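Local coordinates for protein FdhC (Acinetobacter nosocomialis, PDB 5KTD) that probably transfers a 3-hydroxybutanoyl group from coenzyme A to the amino group of a dTDP-linked deoxy sugar, as a GNAT-family acyltransferase, at residues K90-G95 and L113-A118; Q127-V132 and Y159-K164. All coordinates share one frame; numbering follows the deposited sequence. Where two conformers were deposited one is given.

Contact 1: residues K90-G95 and L113-A118. With QUH ([[(2~{R},3~{S},5~{R})-5-[5-methyl-2,4-bis(oxidanylidene)pyrimidin-1-yl]-3-oxidanyl-oxolan-2-yl]methoxy-oxidanyl-phosphoryl] [(2~{R},3~{R},4~{S},5~{S},6~{R})-6-methyl-3,5-bis(oxidanyl)-4-[[(3~{R})-3-oxidanylbutanoyl]amino]oxan-2-yl] hydrogen phosphate), chain C.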
loop_
_atom_site.group_PDB
_atom_site.type_symbol
_atom_site.label_atom_id
_atom_site.label_comp_id
_atom_site.label_asym_id
_atom_site.label_seq_id
_atom_site.Cartn_x
_atom_site.Cartn_y
_atom_site.Cartn_z
ATOM N N LYS A 90 3.650 -4.535 -18.288
ATOM C CA LYS A 90 3.750 -5.158 -16.982
ATOM C C LYS A 90 2.973 -4.316 -15.941
ATOM O O LYS A 90 3.347 -3.168 -15.668
ATOM C CB LYS A 90 5.210 -5.302 -16.553
ATOM C CG LYS A 90 5.973 -6.442 -17.197
ATOM C CD LYS A 90 7.116 -6.932 -16.299
ATOM C CE LYS A 90 6.633 -7.925 -15.262
ATOM N NZ LYS A 90 7.255 -7.689 -13.935
ATOM N N SER A 91 1.913 -4.892 -15.365
ATOM C CA SER A 91 1.059 -4.150 -14.426
ATOM C C SER A 91 0.816 -4.872 -13.162
ATOM O O SER A 91 0.739 -6.130 -13.118
ATOM C CB SER A 91 -0.255 -3.760 -15.069
ATOM O OG SER A 91 -1.002 -4.893 -15.351
ATOM N N PHE A 92 0.740 -4.104 -12.076
ATOM C CA PHE A 92 0.421 -4.670 -10.795
ATOM C C PHE A 92 -0.732 -3.888 -10.192
ATOM O O PHE A 92 -0.830 -2.704 -10.404
ATOM C CB PHE A 92 1.649 -4.695 -9.859
ATOM C CG PHE A 92 2.044 -3.342 -9.274
ATOM C CD1 PHE A 92 2.861 -2.485 -9.970
ATOM C CD2 PHE A 92 1.637 -2.972 -7.990
ATOM C CE1 PHE A 92 3.212 -1.250 -9.471
ATOM C CE2 PHE A 92 2.002 -1.745 -7.469
ATOM C CZ PHE A 92 2.832 -0.892 -8.210
ATOM N N CYS A 93 -1.594 -4.571 -9.467
ATOM C CA CYS A 93 -2.542 -3.877 -8.618
ATOM C C CYS A 93 -1.955 -3.654 -7.205
ATOM O O CYS A 93 -1.107 -4.412 -6.732
ATOM C CB CYS A 93 -3.907 -4.625 -8.553
ATOM S SG CYS A 93 -4.628 -4.805 -10.216
ATOM N N TRP A 94 -2.473 -2.632 -6.521
ATOM C CA TRP A 94 -2.287 -2.517 -5.105
ATOM C C TRP A 94 -3.544 -2.028 -4.381
ATOM O O TRP A 94 -4.479 -1.535 -5.002
ATOM C CB TRP A 94 -1.081 -1.663 -4.767
ATOM C CG TRP A 94 -1.184 -0.163 -4.880
ATOM C CD1 TRP A 94 -1.092 0.598 -6.005
ATOM C CD2 TRP A 94 -1.240 0.754 -3.782
ATOM N NE1 TRP A 94 -1.106 1.954 -5.668
ATOM C CE2 TRP A 94 -1.176 2.065 -4.311
ATOM C CE3 TRP A 94 -1.321 0.588 -2.392
ATOM C CZ2 TRP A 94 -1.230 3.222 -3.497
ATOM C CZ3 TRP A 94 -1.400 1.763 -1.564
ATOM C CH2 TRP A 94 -1.320 3.049 -2.138
ATOM N N GLY A 95 -3.526 -2.228 -3.086
ATOM C CA GLY A 95 -4.685 -1.956 -2.247
ATOM C C GLY A 95 -4.606 -2.682 -0.948
ATOM O O GLY A 95 -3.499 -2.790 -0.387
ATOM N N LEU A 113 4.299 5.497 -1.246
ATOM C CA LEU A 113 5.562 5.665 -1.939
ATOM C C LEU A 113 6.361 4.370 -1.919
ATOM O O LEU A 113 7.021 4.016 -2.886
ATOM C CB LEU A 113 6.376 6.854 -1.361
ATOM C CG LEU A 113 5.670 8.219 -1.513
ATOM C CD1 LEU A 113 6.388 9.316 -0.677
ATOM C CD2 LEU A 113 5.523 8.594 -2.989
ATOM N N LEU A 114 6.278 3.637 -0.826
ATOM C CA LEU A 114 7.047 2.453 -0.687
ATOM C C LEU A 114 6.427 1.373 -1.533
ATOM O O LEU A 114 7.153 0.541 -2.121
ATOM C CB LEU A 114 7.119 2.040 0.767
ATOM C CG LEU A 114 8.040 2.871 1.686
ATOM C CD1 LEU A 114 7.802 2.564 3.171
ATOM C CD2 LEU A 114 9.453 2.579 1.254
ATOM N N VAL A 115 5.099 1.357 -1.608
ATOM C CA VAL A 115 4.421 0.440 -2.593
ATOM C C VAL A 115 4.973 0.689 -3.994
ATOM O O VAL A 115 5.334 -0.243 -4.679
ATOM C CB VAL A 115 2.883 0.580 -2.597
ATOM C CG1 VAL A 115 2.270 -0.054 -3.881
ATOM C CG2 VAL A 115 2.271 0.043 -1.310
ATOM N N TYR A 116 5.031 1.955 -4.417
ATOM C CA TYR A 116 5.545 2.218 -5.751
ATOM C C TYR A 116 7.047 1.910 -5.887
ATOM O O TYR A 116 7.445 1.528 -6.986
ATOM C CB TYR A 116 5.224 3.647 -6.198
ATOM C CG TYR A 116 3.753 3.926 -6.344
ATOM C CD1 TYR A 116 2.933 3.099 -7.143
ATOM C CD2 TYR A 116 3.152 5.017 -5.710
ATOM C CE1 TYR A 116 1.593 3.373 -7.307
ATOM C CE2 TYR A 116 1.794 5.274 -5.849
ATOM C CZ TYR A 116 1.027 4.467 -6.655
ATOM O OH TYR A 116 -0.309 4.667 -6.793
ATOM N N GLU A 117 7.858 2.024 -4.817
ATOM C CA GLU A 117 9.267 1.499 -4.791
ATOM C C GLU A 117 9.254 0.001 -5.123
ATOM O O GLU A 117 9.980 -0.505 -6.008
ATOM C CB GLU A 117 9.982 1.700 -3.397
ATOM C CG GLU A 117 10.899 2.930 -3.211
ATOM C CD GLU A 117 11.780 2.941 -1.927
ATOM O OE1 GLU A 117 12.456 1.914 -1.592
ATOM O OE2 GLU A 117 11.826 4.005 -1.241
ATOM N N ALA A 118 8.433 -0.705 -4.374
ATOM C CA ALA A 118 8.386 -2.157 -4.474
ATOM C C ALA A 118 7.998 -2.562 -5.881
ATOM O O ALA A 118 8.679 -3.369 -6.528
ATOM C CB ALA A 118 7.426 -2.713 -3.445
HETATM O O1 QUH C . -7.085 -0.273 -1.248
HETATM C C1 QUH C . -7.385 -0.110 -2.439
HETATM C C2 QUH C . -6.615 0.733 -3.403
HETATM C C3 QUH C . -5.732 1.728 -2.703
HETATM O O2 QUH C . -6.444 2.949 -2.452
HETATM C C4 QUH C . -4.538 2.138 -3.524
HETATM N N1 QUH C . -8.479 -0.733 -3.018
HETATM C C5 QUH C . -9.227 -1.792 -2.336
HETATM C C6 QUH C . -10.728 -1.629 -2.586
HETATM O O3 QUH C . -11.123 -0.317 -2.123
HETATM C C7 QUH C . -11.443 -2.728 -1.809
HETATM C C8 QUH C . -12.963 -2.660 -1.923
HETATM O O4 QUH C . -10.999 -4.022 -2.269
HETATM C C9 QUH C . -8.872 -3.137 -2.907
HETATM O O5 QUH C . -7.483 -3.394 -2.884
HETATM C C10 QUH C . -9.590 -4.237 -2.201
HETATM O O6 QUH C . -9.119 -4.293 -0.865
HETATM P P1 QUH C . -9.407 -5.548 -0.003
HETATM O O7 QUH C . -10.818 -5.582 0.607
HETATM O O8 QUH C . -8.241 -5.566 1.034
HETATM O O9 QUH C . -9.045 -6.943 -0.717
HETATM P P2 QUH C . -9.886 -7.786 -1.798
HETATM O O10 QUH C . -9.124 -8.065 -3.002
HETATM O O11 QUH C . -11.221 -7.124 -2.116
HETATM O O12 QUH C . -10.066 -9.167 -1.064
HETATM C C11 QUH C . -10.380 -10.390 -1.703
HETATM C C12 QUH C . -11.120 -11.205 -0.656
HETATM C C13 QUH C . -12.243 -10.406 0.026
HETATM O O13 QUH C . -13.333 -11.303 0.336
HETATM C C14 QUH C . -11.684 -9.974 1.376
HETATM C C15 QUH C . -10.747 -11.123 1.682
HETATM O O14 QUH C . -10.250 -11.626 0.402
HETATM N N2 QUH C . -9.570 -10.814 2.480
HETATM C C16 QUH C . -8.619 -9.968 1.982
HETATM C C17 QUH C . -7.438 -9.711 2.709
HETATM C C18 QUH C . -6.341 -8.799 2.203
HETATM C C19 QUH C . -7.335 -10.347 3.989
HETATM O O15 QUH C . -6.295 -10.169 4.724
HETATM N N3 QUH C . -8.279 -11.167 4.451
HETATM C C20 QUH C . -9.363 -11.405 3.717
HETATM O O16 QUH C . -10.235 -12.235 4.250
#
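F92 and W94 of strand 91-95 meet V115 and Y116 of helix 113-118 where the helix segment runs back almost antiparallel to the strand, their axes 10.3 Å apart and at 157°; W94 and V115 have the closest CA atoms. The case illustrates how a beta-alpha-beta unit, here strand 91-99, helix 107-122 and strand 127-133, packs its helix on its strand through alternate residues of one strand face.

The indole of W94 is the hub, meeting both V115 and Y116. V115 lays its CG1 methyl over one face as a CH-pi contact, 3.8 Å from the centroid of the five-membered ring, while CG2 reaches CE3 and CZ3 of the benzo part. CG1 stands anti to the backbone N of V115 (chi1 163°), and this brings both methyls against the indole. At the edge, W94 NE1 donates a hydrogen bond of 3.0 Å to Y116 OH, which lies close to the indole plane; the bond is moderately bent. The two rings meet obliquely, nearly at right angles. F92 fills in beside them, its ring edge touching V115 through CE2, 4.0 Å from CG1, and Y116 through CZ, 4.1 Å from CD1.

On the indole face opposite V115 rests the terminal methyl C4 of the hydroxybutanoyl group of QUH, 3.5 Å from W94 CE2. F162 stacks on the ring of Y116, and W97, a coenzyme A-binding residue, meets W94 edge-to-face.

The buried indole N-H thus has an acceptor, and that bond, together with the valine beneath, fixes the ring's tilt and rotation. Helix 107-122 thereby positions an aromatic floor for the acyl end of the ligand, consistent with recognition of its methyl by apolar contact.

Contact 2: residues Q127-V132 and Y159-K164. With QUH ([[(2~{R},3~{S},5~{R})-5-[5-methyl-2,4-bis(oxidanylidene)pyrimidin-1-yl]-3-oxidanyl-oxolan-2-yl]methoxy-oxidanyl-phosphoryl] [(2~{R},3~{R},4~{S},5~{S},6~{R})-6-methyl-3,5-bis(oxidanyl)-4-[[(3~{R})-3-oxidanylbutanoyl]amino]oxan-2-yl] hydrogen phosphate), chain C.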
loop_
_atom_site.group_PDB
_atom_site.type_symbol
_atom_site.label_atom_id
_atom_site.label_comp_id
_atom_site.label_asym_id
_atom_site.label_seq_id
_atom_site.Cartn_x
_atom_site.Cartn_y
_atom_site.Cartn_z
ATOM N N GLN A 127 3.462 -0.407 -14.837
ATOM C CA GLN A 127 2.201 0.251 -14.578
ATOM C C GLN A 127 1.496 -0.302 -13.324
ATOM O O GLN A 127 1.655 -1.456 -12.999
ATOM C CB GLN A 127 1.339 0.065 -15.840
ATOM C CG GLN A 127 0.305 1.128 -15.965
ATOM C CD GLN A 127 -0.537 0.956 -17.223
ATOM O OE1 GLN A 127 -1.275 -0.041 -17.390
ATOM N NE2 GLN A 127 -0.416 1.930 -18.130
ATOM N N SER A 128 0.746 0.541 -12.605
ATOM C CA SER A 128 0.060 0.135 -11.407
ATOM C C SER A 128 -1.412 0.380 -11.627
ATOM O O SER A 128 -1.728 1.338 -12.238
ATOM C CB SER A 128 0.503 0.934 -10.203
ATOM O OG SER A 128 -0.100 0.351 -9.060
ATOM N N HIS A 129 -2.280 -0.545 -11.225
ATOM C CA HIS A 129 -3.730 -0.331 -11.344
ATOM C C HIS A 129 -4.363 -0.434 -9.967
ATOM O O HIS A 129 -3.951 -1.215 -9.166
ATOM C CB HIS A 129 -4.420 -1.368 -12.249
ATOM C CG HIS A 129 -3.909 -1.409 -13.673
ATOM N ND1 HIS A 129 -4.185 -2.479 -14.503
ATOM C CD2 HIS A 129 -3.135 -0.561 -14.406
ATOM C CE1 HIS A 129 -3.637 -2.263 -15.694
ATOM N NE2 HIS A 129 -3.010 -1.106 -15.665
ATOM N N PHE A 130 -5.374 0.392 -9.699
ATOM C CA PHE A 130 -6.128 0.268 -8.484
ATOM C C PHE A 130 -7.458 1.002 -8.629
ATOM O O PHE A 130 -7.656 1.778 -9.553
ATOM C CB PHE A 130 -5.340 0.822 -7.262
ATOM C CG PHE A 130 -4.940 2.240 -7.398
ATOM C CD1 PHE A 130 -3.730 2.587 -7.965
ATOM C CD2 PHE A 130 -5.806 3.250 -6.979
ATOM C CE1 PHE A 130 -3.354 3.920 -8.057
ATOM C CE2 PHE A 130 -5.427 4.592 -7.081
ATOM C CZ PHE A 130 -4.222 4.911 -7.614
ATOM N N GLU A 131 -8.332 0.780 -7.675
ATOM C CA GLU A 131 -9.621 1.405 -7.665
ATOM C C GLU A 131 -9.968 1.836 -6.264
ATOM O O GLU A 131 -9.386 1.352 -5.314
ATOM C CB GLU A 131 -10.690 0.444 -8.203
ATOM C CG GLU A 131 -11.009 -0.786 -7.390
ATOM C CD GLU A 131 -10.296 -2.023 -7.838
ATOM O OE1 GLU A 131 -10.004 -2.895 -7.021
ATOM O OE2 GLU A 131 -10.036 -2.159 -9.017
ATOM N N VAL A 132 -10.937 2.738 -6.168
ATOM C CA VAL A 132 -11.341 3.345 -4.921
ATOM C C VAL A 132 -12.838 3.498 -5.018
ATOM O O VAL A 132 -13.332 3.965 -6.044
ATOM C CB VAL A 132 -10.741 4.744 -4.805
ATOM C CG1 VAL A 132 -11.211 5.467 -3.540
ATOM C CG2 VAL A 132 -9.192 4.690 -4.920
ATOM N N TYR A 159 -11.698 3.878 -11.199
ATOM C CA TYR A 159 -10.507 3.052 -11.565
ATOM C C TYR A 159 -9.384 3.967 -11.970
ATOM O O TYR A 159 -9.602 4.956 -12.709
ATOM C CB TYR A 159 -10.818 2.075 -12.689
ATOM C CG TYR A 159 -11.830 1.097 -12.256
ATOM C CD1 TYR A 159 -11.449 -0.013 -11.566
ATOM C CD2 TYR A 159 -13.204 1.337 -12.442
ATOM C CE1 TYR A 159 -12.369 -0.908 -11.092
ATOM C CE2 TYR A 159 -14.141 0.432 -11.978
ATOM C CZ TYR A 159 -13.735 -0.668 -11.307
ATOM O OH TYR A 159 -14.600 -1.602 -10.800
ATOM N N TYR A 160 -8.196 3.674 -11.451
ATOM C CA TYR A 160 -7.041 4.509 -11.734
ATOM C C TYR A 160 -5.900 3.696 -12.281
ATOM O O TYR A 160 -5.789 2.504 -12.020
ATOM C CB TYR A 160 -6.525 5.200 -10.463
ATOM C CG TYR A 160 -7.511 6.146 -9.821
ATOM C CD1 TYR A 160 -8.477 5.676 -8.904
ATOM C CD2 TYR A 160 -7.449 7.505 -10.090
ATOM C CE1 TYR A 160 -9.392 6.550 -8.341
ATOM C CE2 TYR A 160 -8.333 8.383 -9.479
ATOM C CZ TYR A 160 -9.313 7.901 -8.638
ATOM O OH TYR A 160 -10.158 8.811 -8.070
ATOM N N ILE A 161 -5.006 4.402 -12.938
ATOM C CA ILE A 161 -3.640 3.919 -13.121
ATOM C C ILE A 161 -2.611 4.956 -12.655
ATOM O O ILE A 161 -2.863 6.180 -12.629
ATOM C CB ILE A 161 -3.256 3.419 -14.552
ATOM C CG1 ILE A 161 -2.777 4.528 -15.456
ATOM C CG2 ILE A 161 -4.359 2.573 -15.210
ATOM C CD1 ILE A 161 -3.848 5.478 -15.899
ATOM N N PHE A 162 -1.439 4.418 -12.317
ATOM C CA PHE A 162 -0.289 5.216 -11.870
ATOM C C PHE A 162 0.935 4.759 -12.667
ATOM O O PHE A 162 1.310 3.591 -12.623
ATOM C CB PHE A 162 -0.077 5.056 -10.373
ATOM C CG PHE A 162 0.864 6.095 -9.792
ATOM C CD1 PHE A 162 2.237 5.914 -9.820
ATOM C CD2 PHE A 162 0.367 7.263 -9.243
ATOM C CE1 PHE A 162 3.100 6.880 -9.315
ATOM C CE2 PHE A 162 1.236 8.238 -8.757
ATOM C CZ PHE A 162 2.609 8.040 -8.793
ATOM N N PRO A 163 1.485 5.642 -13.488
ATOM C CA PRO A 163 2.592 5.199 -14.347
ATOM C C PRO A 163 3.960 5.305 -13.645
ATOM O O PRO A 163 4.149 6.179 -12.751
ATOM C CB PRO A 163 2.516 6.169 -15.543
ATOM C CG PRO A 163 1.980 7.406 -14.962
ATOM C CD PRO A 163 0.999 6.963 -13.881
ATOM N N LYS A 164 4.861 4.408 -14.058
ATOM C CA LYS A 164 6.239 4.366 -13.634
ATOM C C LYS A 164 6.866 5.755 -13.771
ATOM O O LYS A 164 7.583 6.169 -12.882
ATOM C CB LYS A 164 7.027 3.350 -14.458
ATOM C CG LYS A 164 8.457 3.163 -14.025
ATOM C CD LYS A 164 9.071 1.913 -14.627
ATOM C CE LYS A 164 10.359 1.522 -13.921
ATOM N NZ LYS A 164 10.558 0.041 -14.055
HETATM O O1 QUH C . -7.085 -0.273 -1.248
HETATM C C1 QUH C . -7.385 -0.110 -2.439
HETATM C C2 QUH C . -6.615 0.733 -3.403
HETATM C C3 QUH C . -5.732 1.728 -2.703
HETATM O O2 QUH C . -6.444 2.949 -2.452
HETATM C C4 QUH C . -4.538 2.138 -3.524
HETATM N N1 QUH C . -8.479 -0.733 -3.018
HETATM C C5 QUH C . -9.227 -1.792 -2.336
HETATM C C6 QUH C . -10.728 -1.629 -2.586
HETATM O O3 QUH C . -11.123 -0.317 -2.123
HETATM C C7 QUH C . -11.443 -2.728 -1.809
HETATM C C8 QUH C . -12.963 -2.660 -1.923
HETATM O O4 QUH C . -10.999 -4.022 -2.269
HETATM C C9 QUH C . -8.872 -3.137 -2.907
HETATM O O5 QUH C . -7.483 -3.394 -2.884
HETATM C C10 QUH C . -9.590 -4.237 -2.201
HETATM O O6 QUH C . -9.119 -4.293 -0.865
HETATM P P1 QUH C . -9.407 -5.548 -0.003
HETATM O O7 QUH C . -10.818 -5.582 0.607
HETATM O O8 QUH C . -8.241 -5.566 1.034
HETATM O O9 QUH C . -9.045 -6.943 -0.717
HETATM P P2 QUH C . -9.886 -7.786 -1.798
HETATM O O10 QUH C . -9.124 -8.065 -3.002
HETATM O O11 QUH C . -11.221 -7.124 -2.116
HETATM O O12 QUH C . -10.066 -9.167 -1.064
HETATM C C11 QUH C . -10.380 -10.390 -1.703
HETATM C C12 QUH C . -11.120 -11.205 -0.656
HETATM C C13 QUH C . -12.243 -10.406 0.026
HETATM O O13 QUH C . -13.333 -11.303 0.336
HETATM C C14 QUH C . -11.684 -9.974 1.376
HETATM C C15 QUH C . -10.747 -11.123 1.682
HETATM O O14 QUH C . -10.250 -11.626 0.402
HETATM N N2 QUH C . -9.570 -10.814 2.480
HETATM C C16 QUH C . -8.619 -9.968 1.982
HETATM C C17 QUH C . -7.438 -9.711 2.709
HETATM C C18 QUH C . -6.341 -8.799 2.203
HETATM C C19 QUH C . -7.335 -10.347 3.989
HETATM O O15 QUH C . -6.295 -10.169 4.724
HETATM N N3 QUH C . -8.279 -11.167 4.451
HETATM C C20 QUH C . -9.363 -11.405 3.717
HETATM O O16 QUH C . -10.235 -12.235 4.250
#
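E131 pairs with Y159 across two antiparallel strands, yet its backbone carbonyl is turned to the ligand: E131 O accepts a hydrogen bond of 3.2 Å from the amide N1 of QUH. The pair is of the non-hydrogen-bonded kind, which leaves that carbonyl available on the side away from Y159. It is an example of a sheet strand lending a backbone group to a bound ligand.

Between the strands the antiparallel ladder is continuous. The hydrogen-bonded pairs S128 with F162 and F130 with Y160 each make two backbone bonds, the shortest running from Y160 N to F130 O at 2.7 Å and nearly along the C=O axis. On the face with these four residues, Y160 sets its CB over the ring of F130, 3.9 Å from the centroid. The two rings lie near parallel but slid apart, so they barely overlap; F162 CB comes to the ring edge at CE1.

On the other face, E131 and Y159 lie side by side. A bend at chi2 of E131 (-97°) carries OE2 to the edge of the tyrosine ring, 3.4 Å from CE1. Y159 OH bonds to D154 and N157. H129 touches I161 through CD2, 3.5 Å from CG2, and its NE2 donates a nearly straight bond of 2.7 Å to Q127 OE1, which lies in the imidazole plane although the donor sits above the carbonyl plane. That bond fixes the imidazole's rotation.

Coenzyme A touches E131 and V132. Helices 107-122 and 137-146 cover the F130 face, H140 bonding Y160 OH, while strand 91-99 flanks 127-133 and strand 149-153 flanks 157-163, with I161 and Y159 packing on I151.

Contact 1 is wholly buried near the centre of the chain, whereas contact 2 lies farther out and has one face only partly covered. They share a sheet: strands 91-99 and 127-133 are neighbours, joined where F92 O meets H129 N at 2.7 Å, a probable hydrogen bond, and helix 107-122 leads from one to the other. Contact 1 rests on apolar and aromatic side chains with one side-chain hydrogen bond; contact 2 on a backbone ladder, with aromatic side chains packed on the helix-covered face and mostly polar ones on the other. Both reach QUH, contact 1 by an indole face under the acyl methyl, contact 2 by a carbonyl at the amide N-H, with F130 beside the same methyl.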